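Local coordinates for protein involved in catabolism of external DNA (Legionella pneumophila subsp. pneumophila, PDB 2OO3) that probably methylates N6 of a single adenine in 23S ribosomal RNA, using S-adenosyl-L-methionine as the methyl donor, at residues Tyr39-Ser44 with Leu116-Leu121; Ile165-Glu170 with Tyr194-Pro199; Tyr198-Lys203 with Gly234-Gly239; Arg211-Ile216 with Gly239-Asn244. All coordinates share one frame; numbering follows the deposited sequence.

All four contacts bear on one mixed sheet. Contact 1 and contact 2 lie in its parallel, Rossmann-like part, buried, at the loop ends of the strands where the methyl donor probably binds; T42 and H43 of contact 1 pack against I165, D166 and P167 of contact 2. Contact 3 takes over strand 193-200 from contact 2 and pairs it antiparallel with strand 237-243, at a partly exposed, watered end. Contact 4 continues along 237-243 from the shared G239 and is buried again. Backbone hydrogen bonds dominate contacts 1 and 3, contact 2 adds a tyrosine hydroxyl and ring packing, and contact 4 joins helix to sheet through apolar side chains and one water.

Contact 1. Residues Tyr39-Ser44 with Leu116-Leu121; sequences YLETHS and LYLCEL
The ring of Y39 leans over the neighbouring strand onto L116 and L118: CG stands anti to the backbone N (chi1 173°), which brings CD2 within 4.0 Å of L116 CG and sets the ring edge at CE2 against the methyl L118 CD2. Y39 OH donates to E41 OE1 at 2.5 Å, meeting it on the anti side of the carboxylate. That bond steadies the end of E41, which lies alongside L118, its CD against the methyl CD2. Beneath these side chains the backbones run parallel, 4° apart, with Y117 N bonded to Y39 O at 2.8 Å and E41 N to Y117 O at 3.0 Å. This is the parallel core of a Rossmann-like methyltransferase, and the loops leaving the strand ends carry H43 and E120, both predicted to bind S-adenosyl-L-methionine. C119 N reaches E41 O by a more bent bond (138° at the hydrogen), and C119 SG lies 4.2 Å from L40 CD1. The same L40 methyl rests 3.7 Å from Y117 CD2, the two side chains running alongside each other on the face opposite Y39. Past T42 the chain bends toward the neighbouring strand, so that S44 N gives C119 O a nearly straight bond of 2.8 Å, while S44 OG sits against L118 CB. E120 OE1, close by, takes its hydrogen bond from G45 N.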
loop_
_atom_site.group_PDB
_atom_site.type_symbol
_atom_site.label_atom_id
_atom_site.label_comp_id
_atom_site.label_asym_id
_atom_site.label_seq_id
_atom_site.Cartn_x
_atom_site.Cartn_y
_atom_site.Cartn_z
ATOM N N TYR A 39 -7.565 -9.504 -6.412
ATOM C CA TYR A 39 -6.902 -8.341 -5.847
ATOM C C TYR A 39 -8.000 -7.349 -5.472
ATOM O O TYR A 39 -8.747 -6.897 -6.331
ATOM C CB TYR A 39 -5.924 -7.726 -6.861
ATOM C CG TYR A 39 -5.337 -6.420 -6.391
ATOM C CD1 TYR A 39 -4.262 -6.406 -5.474
ATOM C CD2 TYR A 39 -5.841 -5.197 -6.840
ATOM C CE1 TYR A 39 -3.716 -5.210 -5.026
ATOM C CE2 TYR A 39 -5.279 -3.967 -6.396
ATOM C CZ TYR A 39 -4.232 -4.001 -5.490
ATOM O OH TYR A 39 -3.652 -2.840 -5.030
ATOM N N LEU A 40 -8.101 -7.047 -4.185
ATOM C CA LEU A 40 -9.135 -6.129 -3.675
ATOM C C LEU A 40 -8.529 -4.875 -3.032
ATOM O O LEU A 40 -7.717 -4.988 -2.087
ATOM C CB LEU A 40 -10.038 -6.874 -2.661
ATOM C CG LEU A 40 -11.027 -6.040 -1.839
ATOM C CD1 LEU A 40 -12.054 -5.394 -2.772
ATOM C CD2 LEU A 40 -11.704 -6.946 -0.864
ATOM N N GLU A 41 -8.913 -3.693 -3.533
ATOM C CA GLU A 41 -8.591 -2.445 -2.863
ATOM C C GLU A 41 -9.814 -1.831 -2.256
ATOM O O GLU A 41 -10.820 -1.632 -2.938
ATOM C CB GLU A 41 -7.946 -1.425 -3.800
ATOM C CG GLU A 41 -6.498 -1.684 -4.118
ATOM C CD GLU A 41 -5.934 -0.603 -5.040
ATOM O OE1 GLU A 41 -4.977 -0.856 -5.803
ATOM O OE2 GLU A 41 -6.488 0.509 -4.999
ATOM N N THR A 42 -9.722 -1.487 -0.973
ATOM C CA THR A 42 -10.853 -0.890 -0.243
ATOM C C THR A 42 -10.946 0.640 -0.484
ATOM O O THR A 42 -12.016 1.226 -0.401
ATOM C CB THR A 42 -10.700 -1.164 1.297
ATOM O OG1 THR A 42 -9.356 -0.847 1.685
ATOM C CG2 THR A 42 -10.920 -2.651 1.659
ATOM N N HIS A 43 -9.823 1.297 -0.762
ATOM C CA HIS A 43 -9.800 2.760 -0.915
ATOM C C HIS A 43 -8.919 3.072 -2.141
ATOM O O HIS A 43 -7.722 3.432 -1.980
ATOM C CB HIS A 43 -9.163 3.456 0.303
ATOM C CG HIS A 43 -9.847 3.227 1.619
ATOM N ND1 HIS A 43 -9.706 2.062 2.342
ATOM C CD2 HIS A 43 -10.614 4.049 2.380
ATOM C CE1 HIS A 43 -10.387 2.161 3.478
ATOM N NE2 HIS A 43 -10.956 3.352 3.521
ATOM N N SER A 44 -9.457 2.933 -3.352
ATOM C CA SER A 44 -8.632 3.048 -4.558
ATOM C C SER A 44 -8.220 4.461 -4.999
ATOM O O SER A 44 -7.256 4.613 -5.756
ATOM C CB SER A 44 -9.312 2.333 -5.728
ATOM O OG SER A 44 -9.584 1.003 -5.357
ATOM N N LEU A 116 -9.204 -7.908 -10.533
ATOM C CA LEU A 116 -9.007 -6.706 -9.699
ATOM C C LEU A 116 -10.360 -6.119 -9.371
ATOM O O LEU A 116 -11.202 -5.915 -10.250
ATOM C CB LEU A 116 -8.162 -5.629 -10.411
ATOM C CG LEU A 116 -6.678 -5.923 -10.730
ATOM C CD1 LEU A 116 -6.531 -6.885 -11.909
ATOM C CD2 LEU A 116 -5.927 -4.610 -10.986
ATOM N N TYR A 117 -10.549 -5.796 -8.109
ATOM C CA TYR A 117 -11.760 -5.188 -7.681
ATOM C C TYR A 117 -11.394 -3.915 -6.901
ATOM O O TYR A 117 -10.785 -3.971 -5.811
ATOM C CB TYR A 117 -12.491 -6.185 -6.807
ATOM C CG TYR A 117 -13.918 -5.849 -6.558
ATOM C CD1 TYR A 117 -14.949 -6.618 -7.139
ATOM C CD2 TYR A 117 -14.269 -4.786 -5.718
ATOM C CE1 TYR A 117 -16.277 -6.325 -6.880
ATOM C CE2 TYR A 117 -15.594 -4.493 -5.460
ATOM C CZ TYR A 117 -16.579 -5.268 -6.044
ATOM O OH TYR A 117 -17.871 -5.002 -5.773
ATOM N N LEU A 118 -11.760 -2.766 -7.460
ATOM C CA LEU A 118 -11.322 -1.491 -6.913
ATOM C C LEU A 118 -12.519 -0.718 -6.384
ATOM O O LEU A 118 -13.500 -0.531 -7.114
ATOM C CB LEU A 118 -10.641 -0.660 -8.006
ATOM C CG LEU A 118 -9.510 -1.354 -8.791
ATOM C CD1 LEU A 118 -8.998 -0.511 -9.972
ATOM C CD2 LEU A 118 -8.327 -1.804 -7.823
ATOM N N CYS A 119 -12.432 -0.248 -5.145
ATOM C CA CYS A 119 -13.568 0.456 -4.510
ATOM C C CYS A 119 -13.185 1.891 -4.247
ATOM O O CYS A 119 -12.096 2.153 -3.728
ATOM C CB CYS A 119 -13.952 -0.174 -3.164
ATOM S SG CYS A 119 -14.426 -1.951 -3.243
ATOM N N GLU A 120 -14.090 2.810 -4.546
ATOM C CA GLU A 120 -13.865 4.200 -4.191
ATOM C C GLU A 120 -15.185 4.876 -3.821
ATOM O O GLU A 120 -16.126 4.870 -4.602
ATOM C CB GLU A 120 -13.157 4.968 -5.338
ATOM C CG GLU A 120 -13.031 6.502 -5.106
ATOM C CD GLU A 120 -12.378 6.868 -3.754
ATOM O OE1 GLU A 120 -11.411 6.178 -3.304
ATOM O OE2 GLU A 120 -12.847 7.856 -3.137
ATOM N N LEU A 121 -15.202 5.514 -2.662
ATOM C CA LEU A 121 -16.415 6.155 -2.153
ATOM C C LEU A 121 -16.695 7.555 -2.748
ATOM O O LEU A 121 -17.853 7.914 -2.994
ATOM C CB LEU A 121 -16.299 6.225 -0.632
ATOM C CG LEU A 121 -17.538 6.408 0.231
ATOM C CD1 LEU A 121 -18.465 5.252 0.050
ATOM C CD2 LEU A 121 -17.127 6.566 1.670
#

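Contact 2. Residues Ile165-Glu170 with Tyr194-Pro199; sequences IDPSYE and YCVWYP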
loop_
_atom_site.group_PDB
_atom_site.type_symbol
_atom_site.label_atom_id
_atom_site.label_comp_id
_atom_site.label_asym_id
_atom_site.label_seq_id
_atom_site.Cartn_x
_atom_site.Cartn_y
_atom_site.Cartn_z
ATOM N N ILE A 165 -5.409 -2.367 1.797
ATOM C CA ILE A 165 -6.265 -1.420 2.510
ATOM C C ILE A 165 -5.534 -0.132 2.831
ATOM O O ILE A 165 -4.600 -0.125 3.644
ATOM C CB ILE A 165 -6.782 -2.089 3.811
ATOM C CG1 ILE A 165 -7.506 -3.400 3.447
ATOM C CG2 ILE A 165 -7.722 -1.144 4.544
ATOM C CD1 ILE A 165 -7.721 -4.362 4.580
ATOM N N ASP A 166 -5.949 0.961 2.187
ATOM C CA ASP A 166 -5.258 2.241 2.336
ATOM C C ASP A 166 -6.197 3.352 2.828
ATOM O O ASP A 166 -6.511 4.263 2.082
ATOM C CB ASP A 166 -4.577 2.603 1.008
ATOM C CG ASP A 166 -3.688 3.834 1.100
ATOM O OD1 ASP A 166 -3.270 4.236 2.235
ATOM O OD2 ASP A 166 -3.420 4.399 0.009
ATOM N N PRO A 167 -6.621 3.300 4.110
ATOM C CA PRO A 167 -7.579 4.312 4.604
ATOM C C PRO A 167 -6.952 5.678 4.742
ATOM O O PRO A 167 -5.728 5.764 4.872
ATOM C CB PRO A 167 -7.988 3.785 6.001
ATOM C CG PRO A 167 -7.431 2.357 6.074
ATOM C CD PRO A 167 -6.243 2.339 5.165
ATOM N N SER A 168 -7.780 6.732 4.699
ATOM C CA SER A 168 -7.311 8.096 5.000
ATOM C C SER A 168 -7.161 8.404 6.504
ATOM O O SER A 168 -6.360 9.271 6.866
ATOM C CB SER A 168 -8.237 9.132 4.363
ATOM O OG SER A 168 -9.469 9.231 5.080
ATOM N N TYR A 169 -7.913 7.698 7.363
ATOM C CA TYR A 169 -7.987 8.007 8.800
ATOM C C TYR A 169 -8.344 9.497 9.067
ATOM O O TYR A 169 -7.860 10.078 10.040
ATOM C CB TYR A 169 -6.699 7.638 9.552
ATOM C CG TYR A 169 -6.307 6.196 9.383
ATOM C CD1 TYR A 169 -6.775 5.212 10.255
ATOM C CD2 TYR A 169 -5.531 5.816 8.300
ATOM C CE1 TYR A 169 -6.446 3.862 10.070
ATOM C CE2 TYR A 169 -5.181 4.487 8.104
ATOM C CZ TYR A 169 -5.649 3.521 8.976
ATOM O OH TYR A 169 -5.259 2.241 8.765
ATOM N N GLU A 170 -9.134 10.110 8.176
ATOM C CA GLU A 170 -9.676 11.443 8.449
ATOM C C GLU A 170 -10.665 11.425 9.644
ATOM O O GLU A 170 -10.824 12.450 10.299
ATOM C CB GLU A 170 -10.284 12.122 7.195
ATOM C CG GLU A 170 -11.484 11.387 6.575
ATOM C CD GLU A 170 -12.170 12.172 5.432
ATOM O OE1 GLU A 170 -11.463 12.773 4.571
ATOM O OE2 GLU A 170 -13.428 12.185 5.397
ATOM N N TYR A 194 -3.459 -9.951 3.751
ATOM C CA TYR A 194 -4.019 -8.644 4.112
ATOM C C TYR A 194 -2.884 -7.625 4.354
ATOM O O TYR A 194 -1.937 -7.910 5.081
ATOM C CB TYR A 194 -4.889 -8.766 5.382
ATOM C CG TYR A 194 -6.091 -9.693 5.192
ATOM C CD1 TYR A 194 -7.334 -9.193 4.790
ATOM C CD2 TYR A 194 -5.979 -11.079 5.388
ATOM C CE1 TYR A 194 -8.436 -10.042 4.604
ATOM C CE2 TYR A 194 -7.107 -11.945 5.197
ATOM C CZ TYR A 194 -8.312 -11.406 4.805
ATOM O OH TYR A 194 -9.410 -12.238 4.609
ATOM N N CYS A 195 -2.971 -6.464 3.719
ATOM C CA CYS A 195 -1.975 -5.426 3.893
ATOM C C CYS A 195 -2.692 -4.112 4.182
ATOM O O CYS A 195 -3.384 -3.567 3.324
ATOM C CB CYS A 195 -1.143 -5.274 2.627
ATOM S SG CYS A 195 0.144 -4.040 2.775
ATOM N N VAL A 196 -2.521 -3.586 5.387
ATOM C CA VAL A 196 -3.178 -2.312 5.735
ATOM C C VAL A 196 -2.111 -1.264 6.091
ATOM O O VAL A 196 -1.195 -1.542 6.881
ATOM C CB VAL A 196 -4.225 -2.494 6.867
ATOM C CG1 VAL A 196 -3.597 -3.095 8.119
ATOM C CG2 VAL A 196 -4.976 -1.167 7.199
ATOM N N TRP A 197 -2.223 -0.099 5.453
ATOM C CA TRP A 197 -1.376 1.055 5.726
ATOM C C TRP A 197 -1.984 1.826 6.904
ATOM O O TRP A 197 -3.227 1.966 6.999
ATOM C CB TRP A 197 -1.319 1.967 4.473
ATOM C CG TRP A 197 -0.495 3.215 4.713
ATOM C CD1 TRP A 197 0.890 3.324 4.672
ATOM C CD2 TRP A 197 -0.994 4.491 5.131
ATOM N NE1 TRP A 197 1.262 4.608 5.021
ATOM C CE2 TRP A 197 0.128 5.344 5.298
ATOM C CE3 TRP A 197 -2.280 4.987 5.410
ATOM C CZ2 TRP A 197 -0.002 6.668 5.725
ATOM C CZ3 TRP A 197 -2.416 6.316 5.791
ATOM C CH2 TRP A 197 -1.281 7.151 5.930
ATOM N N TYR A 198 -1.125 2.409 7.750
ATOM C CA TYR A 198 -1.593 3.291 8.824
ATOM C C TYR A 198 -0.589 4.418 9.060
ATOM O O TYR A 198 0.620 4.232 8.814
ATOM C CB TYR A 198 -1.807 2.483 10.110
ATOM C CG TYR A 198 -0.558 1.811 10.639
ATOM C CD1 TYR A 198 0.280 2.462 11.540
ATOM C CD2 TYR A 198 -0.222 0.501 10.247
ATOM C CE1 TYR A 198 1.438 1.833 12.043
ATOM C CE2 TYR A 198 0.899 -0.127 10.738
ATOM C CZ TYR A 198 1.730 0.541 11.628
ATOM O OH TYR A 198 2.844 -0.103 12.095
ATOM N N PRO A 199 -1.073 5.595 9.506
ATOM C CA PRO A 199 -0.188 6.689 9.840
ATOM C C PRO A 199 0.234 6.682 11.299
ATOM O O PRO A 199 -0.379 6.014 12.133
ATOM C CB PRO A 199 -1.067 7.931 9.594
ATOM C CG PRO A 199 -2.459 7.477 9.914
ATOM C CD PRO A 199 -2.495 5.978 9.651
#
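I165 pairs parallel with V196, its N and O bonding to the residues before and after that valine: I165 N to C195 O at 2.8 Å and W197 N to I165 O at 3.0 Å, both close to straight. After I165 the chain 166-170 leaves the sheet, and side chains take over. Y169 swings back to the strand, its CG anti to its own carbonyl carbon (chi1 -56°), and the hydroxyl OH donates to W197 O at 2.7 Å, continuing the join where the backbone ladder has stopped. P199 CD lies over one face of the tyrosine ring, 3.7 Å from its centroid, a CH-pi contact; P167 CB lies over the opposite face, toward the rim. With a proline on each side and its OH bonded, the ring has little freedom to turn. W197 reaches along the loop, with P167 O at its edge, 3.5 Å from CZ3. D166 OD1 comes to 3.4 Å from W197 CE3, the carboxylate standing almost upright to the indole (83° between planes). K19 forms a salt bridge with D166 and a cation-pi contact with W197. D166-P167-S168-Y169 reads as the DPPY-like motif of N6-adenine methyltransferases, and D166 is the predicted proton acceptor and a predicted donor-binding residue. Helix 174-188 packs on I165 and P199, helix 203-216 on V196 and Y198, while strand 237-243 flanks strand 193-200 on the side away from 161-165.

Contact 3. Residues Tyr198-Lys203 with Gly234-Gly239; sequences YPVVNK and GMTGCG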
loop_
_atom_site.group_PDB
_atom_site.type_symbol
_atom_site.label_atom_id
_atom_site.label_comp_id
_atom_site.label_asym_id
_atom_site.label_seq_id
_atom_site.Cartn_x
_atom_site.Cartn_y
_atom_site.Cartn_z
ATOM N N TYR A 198 -1.125 2.409 7.750
ATOM C CA TYR A 198 -1.593 3.291 8.824
ATOM C C TYR A 198 -0.589 4.418 9.060
ATOM O O TYR A 198 0.620 4.232 8.814
ATOM C CB TYR A 198 -1.807 2.483 10.110
ATOM C CG TYR A 198 -0.558 1.811 10.639
ATOM C CD1 TYR A 198 0.280 2.462 11.540
ATOM C CD2 TYR A 198 -0.222 0.501 10.247
ATOM C CE1 TYR A 198 1.438 1.833 12.043
ATOM C CE2 TYR A 198 0.899 -0.127 10.738
ATOM C CZ TYR A 198 1.730 0.541 11.628
ATOM O OH TYR A 198 2.844 -0.103 12.095
ATOM N N PRO A 199 -1.073 5.595 9.506
ATOM C CA PRO A 199 -0.188 6.689 9.840
ATOM C C PRO A 199 0.234 6.682 11.299
ATOM O O PRO A 199 -0.379 6.014 12.133
ATOM C CB PRO A 199 -1.067 7.931 9.594
ATOM C CG PRO A 199 -2.459 7.477 9.914
ATOM C CD PRO A 199 -2.495 5.978 9.651
ATOM N N VAL A 200 1.292 7.445 11.581
ATOM C CA VAL A 200 1.646 7.840 12.938
ATOM C C VAL A 200 1.460 9.360 13.044
ATOM O O VAL A 200 2.320 10.170 12.606
ATOM C CB VAL A 200 3.093 7.416 13.318
ATOM C CG1 VAL A 200 3.367 7.788 14.807
ATOM C CG2 VAL A 200 3.261 5.922 13.123
ATOM N N VAL A 201 0.294 9.734 13.556
ATOM C CA VAL A 201 -0.074 11.131 13.759
ATOM C C VAL A 201 -0.295 11.354 15.267
ATOM O O VAL A 201 0.153 12.349 15.844
ATOM C CB VAL A 201 -1.370 11.496 12.993
ATOM C CG1 VAL A 201 -1.742 12.958 13.237
ATOM C CG2 VAL A 201 -1.226 11.225 11.484
ATOM N N ASN A 202 -0.986 10.415 15.890
ATOM C CA ASN A 202 -1.177 10.450 17.337
ATOM C C ASN A 202 -0.809 9.049 17.822
ATOM O O ASN A 202 -1.524 8.074 17.549
ATOM C CB ASN A 202 -2.625 10.826 17.697
ATOM C CG ASN A 202 -2.828 10.959 19.196
ATOM O OD1 ASN A 202 -2.154 10.286 19.970
ATOM N ND2 ASN A 202 -3.742 11.840 19.613
ATOM N N LYS A 203 0.330 8.939 18.504
ATOM C CA LYS A 203 0.837 7.635 18.923
ATOM C C LYS A 203 -0.203 6.786 19.652
ATOM O O LYS A 203 -0.239 5.579 19.496
ATOM C CB LYS A 203 2.067 7.772 19.841
ATOM C CG LYS A 203 2.558 6.384 20.312
ATOM C CD LYS A 203 4.002 6.108 19.877
ATOM C CE LYS A 203 4.403 4.615 20.022
ATOM N NZ LYS A 203 4.059 3.824 18.786
ATOM N N GLY A 234 1.660 16.790 12.552
ATOM C CA GLY A 234 1.186 16.059 11.376
ATOM C C GLY A 234 1.707 14.628 11.388
ATOM O O GLY A 234 2.011 14.066 12.447
ATOM N N MET A 235 1.826 14.027 10.208
ATOM C CA MET A 235 2.237 12.634 10.129
ATOM C C MET A 235 3.747 12.520 10.210
ATOM O O MET A 235 4.455 12.881 9.268
ATOM C CB MET A 235 1.712 12.016 8.818
ATOM C CG MET A 235 2.022 10.511 8.616
ATOM S SD MET A 235 1.276 9.827 7.082
ATOM C CE MET A 235 1.925 10.798 5.785
ATOM N N THR A 236 4.270 11.997 11.310
ATOM C CA THR A 236 5.734 11.968 11.463
ATOM C C THR A 236 6.313 10.634 11.004
ATOM O O THR A 236 7.541 10.444 10.959
ATOM C CB THR A 236 6.098 12.144 12.928
ATOM O OG1 THR A 236 5.359 11.165 13.674
ATOM C CG2 THR A 236 5.699 13.559 13.381
ATOM N N GLY A 237 5.422 9.699 10.694
ATOM C CA GLY A 237 5.868 8.373 10.263
ATOM C C GLY A 237 4.658 7.616 9.818
ATOM O O GLY A 237 3.525 8.120 9.905
ATOM N N CYS A 238 4.872 6.385 9.366
ATOM C CA CYS A 238 3.731 5.560 8.976
ATOM C C CYS A 238 4.152 4.103 8.988
ATOM O O CYS A 238 5.339 3.787 9.174
ATOM C CB CYS A 238 3.271 5.980 7.561
ATOM S SG CYS A 238 4.428 5.478 6.278
ATOM N N GLY A 239 3.206 3.207 8.773
ATOM C CA GLY A 239 3.555 1.786 8.772
ATOM C C GLY A 239 2.627 0.954 7.949
ATOM O O GLY A 239 1.619 1.471 7.422
HETATM O O HOH W 1 2.013 14.121 15.065
HETATM O O HOH W 2 3.607 12.054 16.166
#
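Y198 turns its ring across G239 because CG sits between the backbone N and the carbonyl carbon (chi1 61°), with the ring turned at chi2 90°. The motif is an antiparallel strand pair, 193-200 with 237-243, where the sheet changes from its parallel part to its antiparallel end. The ring lies over the glycine backbone: G239 CA is 3.8 Å from the ring centroid, 20° off the normal, a CH-pi contact. Y198 OH is hydrogen-bonded to E224 OE2. Y198 and G239 form a hydrogen-bonded pair, with Y198 N to G239 O at 2.9 Å and G239 N to Y198 O at 2.8 Å; P199 and C238 follow as a non-hydrogen-bonded pair. Further along, V200 N approaches G237 O from above the carbonyl plane, whereas T236 N meets V200 O at 3.0 Å. M235, extended through chi2, lays SD 3.9 Å from P199 CB, and in the conformer given the V201 and M235 side chains cross at about a right angle. Where the chains part, a water at 2.7 Å from V201 O lies 2.6 Å from G234 O.

Contact 4. Residues Arg211-Ile216 with Gly239-Asn244; sequences RKMREI and GLWIIN
Helix 203-216 packs along one face of the mixed sheet, and here its C-terminal part, 211-216, lies on strand 237-243, the axes 9.9 Å apart and 15° from parallel. M213 meets W241 from above: CB sits over the indole, 3.8 Å from the five-membered ring's centroid, a CH-pi contact. Bends at chi2 and chi3 (-52° and -53°) curl the methionine so that CE drops to 3.7 Å from W241 CD1, with SD above the same face in a more distant Met-aromatic contact. W241 CZ2 reaches R214 CA at 3.7 Å, and the R214 side chain crosses that of W241 at about a right angle, its CB, CG and CD near CH2. One water accepts from W241 NE1 at 2.8 Å and donates to M213 O at 2.7 Å, serving both the indole N-H and a carbonyl near the helix end. I243 CD1 packs against I216 CG2, 3.9 Å away. Helix 174-188 adjoins through Y186, which touches I216 and I243, while strands 193-200 and 220-226 flank W241 in the sheet through V196 and R222.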
loop_
_atom_site.group_PDB
_atom_site.type_symbol
_atom_site.label_atom_id
_atom_site.label_comp_id
_atom_site.label_asym_id
_atom_site.label_seq_id
_atom_site.Cartn_x
_atom_site.Cartn_y
_atom_site.Cartn_z
ATOM N N ARG A 211 -3.021 -2.739 18.645
ATOM C CA ARG A 211 -3.423 -3.786 19.598
ATOM C C ARG A 211 -4.551 -4.627 18.998
ATOM O O ARG A 211 -4.544 -5.868 19.114
ATOM C CB ARG A 211 -3.843 -3.196 20.957
ATOM C CG ARG A 211 -4.295 -4.273 22.017
ATOM C CD ARG A 211 -4.567 -3.634 23.403
ATOM N NE ARG A 211 -3.359 -3.079 24.027
ATOM C CZ ARG A 211 -2.432 -3.796 24.672
ATOM N NH1 ARG A 211 -2.560 -5.114 24.798
ATOM N NH2 ARG A 211 -1.366 -3.195 25.186
ATOM N N LYS A 212 -5.494 -3.970 18.331
ATOM C CA LYS A 212 -6.560 -4.691 17.624
ATOM C C LYS A 212 -6.018 -5.518 16.454
ATOM O O LYS A 212 -6.427 -6.651 16.288
ATOM C CB LYS A 212 -7.665 -3.747 17.110
ATOM C CG LYS A 212 -8.353 -2.951 18.189
ATOM C CD LYS A 212 -8.619 -3.798 19.434
ATOM C CE LYS A 212 -9.990 -4.428 19.411
ATOM N NZ LYS A 212 -10.317 -4.995 20.754
ATOM N N MET A 213 -5.086 -4.968 15.677
ATOM C CA MET A 213 -4.480 -5.736 14.573
ATOM C C MET A 213 -3.765 -6.983 15.115
ATOM O O MET A 213 -3.858 -8.081 14.540
ATOM C CB MET A 213 -3.479 -4.879 13.767
ATOM C CG MET A 213 -4.142 -3.785 12.909
ATOM S SD MET A 213 -5.520 -4.307 11.779
ATOM C CE MET A 213 -4.720 -5.667 10.863
ATOM N N ARG A 214 -3.079 -6.814 16.243
ATOM C CA ARG A 214 -2.309 -7.916 16.821
ATOM C C ARG A 214 -3.194 -9.086 17.221
ATOM O O ARG A 214 -2.801 -10.231 17.057
ATOM C CB ARG A 214 -1.443 -7.430 17.979
ATOM C CG ARG A 214 -0.219 -8.270 18.224
ATOM C CD ARG A 214 1.018 -7.414 18.662
ATOM N NE ARG A 214 0.656 -6.314 19.548
ATOM C CZ ARG A 214 0.905 -5.020 19.316
ATOM N NH1 ARG A 214 1.583 -4.634 18.230
ATOM N NH2 ARG A 214 0.505 -4.105 20.208
ATOM N N GLU A 215 -4.409 -8.808 17.670
ATOM C CA GLU A 215 -5.350 -9.863 18.068
ATOM C C GLU A 215 -5.850 -10.788 16.943
ATOM O O GLU A 215 -6.302 -11.909 17.212
ATOM C CB GLU A 215 -6.530 -9.233 18.816
ATOM C CG GLU A 215 -6.080 -8.542 20.128
ATOM C CD GLU A 215 -7.173 -7.700 20.780
ATOM O OE1 GLU A 215 -8.318 -7.660 20.255
ATOM O OE2 GLU A 215 -6.882 -7.059 21.815
ATOM N N ILE A 216 -5.775 -10.325 15.694
ATOM C CA ILE A 216 -6.362 -11.047 14.563
ATOM C C ILE A 216 -5.578 -12.325 14.227
ATOM O O ILE A 216 -6.162 -13.407 14.039
ATOM C CB ILE A 216 -6.480 -10.127 13.340
ATOM C CG1 ILE A 216 -7.390 -8.936 13.686
ATOM C CG2 ILE A 216 -7.011 -10.904 12.100
ATOM C CD1 ILE A 216 -7.463 -7.863 12.587
ATOM N N GLY A 239 3.206 3.207 8.773
ATOM C CA GLY A 239 3.555 1.786 8.772
ATOM C C GLY A 239 2.627 0.954 7.949
ATOM O O GLY A 239 1.619 1.471 7.422
ATOM N N LEU A 240 2.979 -0.319 7.792
ATOM C CA LEU A 240 2.022 -1.307 7.238
ATOM C C LEU A 240 2.003 -2.571 8.091
ATOM O O LEU A 240 3.023 -2.980 8.643
ATOM C CB LEU A 240 2.286 -1.626 5.746
ATOM C CG LEU A 240 2.221 -0.408 4.797
ATOM C CD1 LEU A 240 3.629 0.099 4.435
ATOM C CD2 LEU A 240 1.476 -0.752 3.528
ATOM N N TRP A 241 0.811 -3.136 8.231
ATOM C CA TRP A 241 0.593 -4.361 8.966
ATOM C C TRP A 241 0.170 -5.411 7.944
ATOM O O TRP A 241 -0.792 -5.198 7.202
ATOM C CB TRP A 241 -0.497 -4.154 10.027
ATOM C CG TRP A 241 -0.626 -5.375 10.910
ATOM C CD1 TRP A 241 -1.184 -6.573 10.580
ATOM C CD2 TRP A 241 -0.150 -5.506 12.243
ATOM N NE1 TRP A 241 -1.100 -7.453 11.637
ATOM C CE2 TRP A 241 -0.458 -6.820 12.670
ATOM C CE3 TRP A 241 0.516 -4.637 13.129
ATOM C CZ2 TRP A 241 -0.123 -7.297 13.954
ATOM C CZ3 TRP A 241 0.846 -5.119 14.429
ATOM C CH2 TRP A 241 0.539 -6.438 14.806
ATOM N N ILE A 242 0.911 -6.517 7.875
ATOM C CA ILE A 242 0.646 -7.540 6.866
ATOM C C ILE A 242 0.355 -8.850 7.563
ATOM O O ILE A 242 1.119 -9.272 8.431
ATOM C CB ILE A 242 1.834 -7.697 5.836
ATOM C CG1 ILE A 242 2.064 -6.369 5.093
ATOM C CG2 ILE A 242 1.512 -8.804 4.823
ATOM C CD1 ILE A 242 3.392 -6.206 4.443
ATOM N N ILE A 243 -0.791 -9.429 7.236
ATOM C CA ILE A 243 -1.158 -10.771 7.682
ATOM C C ILE A 243 -0.877 -11.754 6.552
ATOM O O ILE A 243 -1.228 -11.506 5.393
ATOM C CB ILE A 243 -2.636 -10.847 8.052
ATOM C CG1 ILE A 243 -2.935 -9.838 9.186
ATOM C CG2 ILE A 243 -3.042 -12.296 8.478
ATOM C CD1 ILE A 243 -4.461 -9.614 9.477
ATOM N N ASN A 244 -0.230 -12.855 6.910
ATOM C CA ASN A 244 0.246 -13.862 5.968
ATOM C C ASN A 244 1.295 -13.311 5.010
ATOM O O ASN A 244 1.186 -13.471 3.792
ATOM C CB ASN A 244 -0.957 -14.498 5.261
ATOM C CG ASN A 244 -1.834 -15.280 6.249
ATOM O OD1 ASN A 244 -1.320 -15.922 7.181
ATOM N ND2 ASN A 244 -3.144 -15.217 6.064
HETATM O O HOH W 3 -2.491 -9.640 12.749
#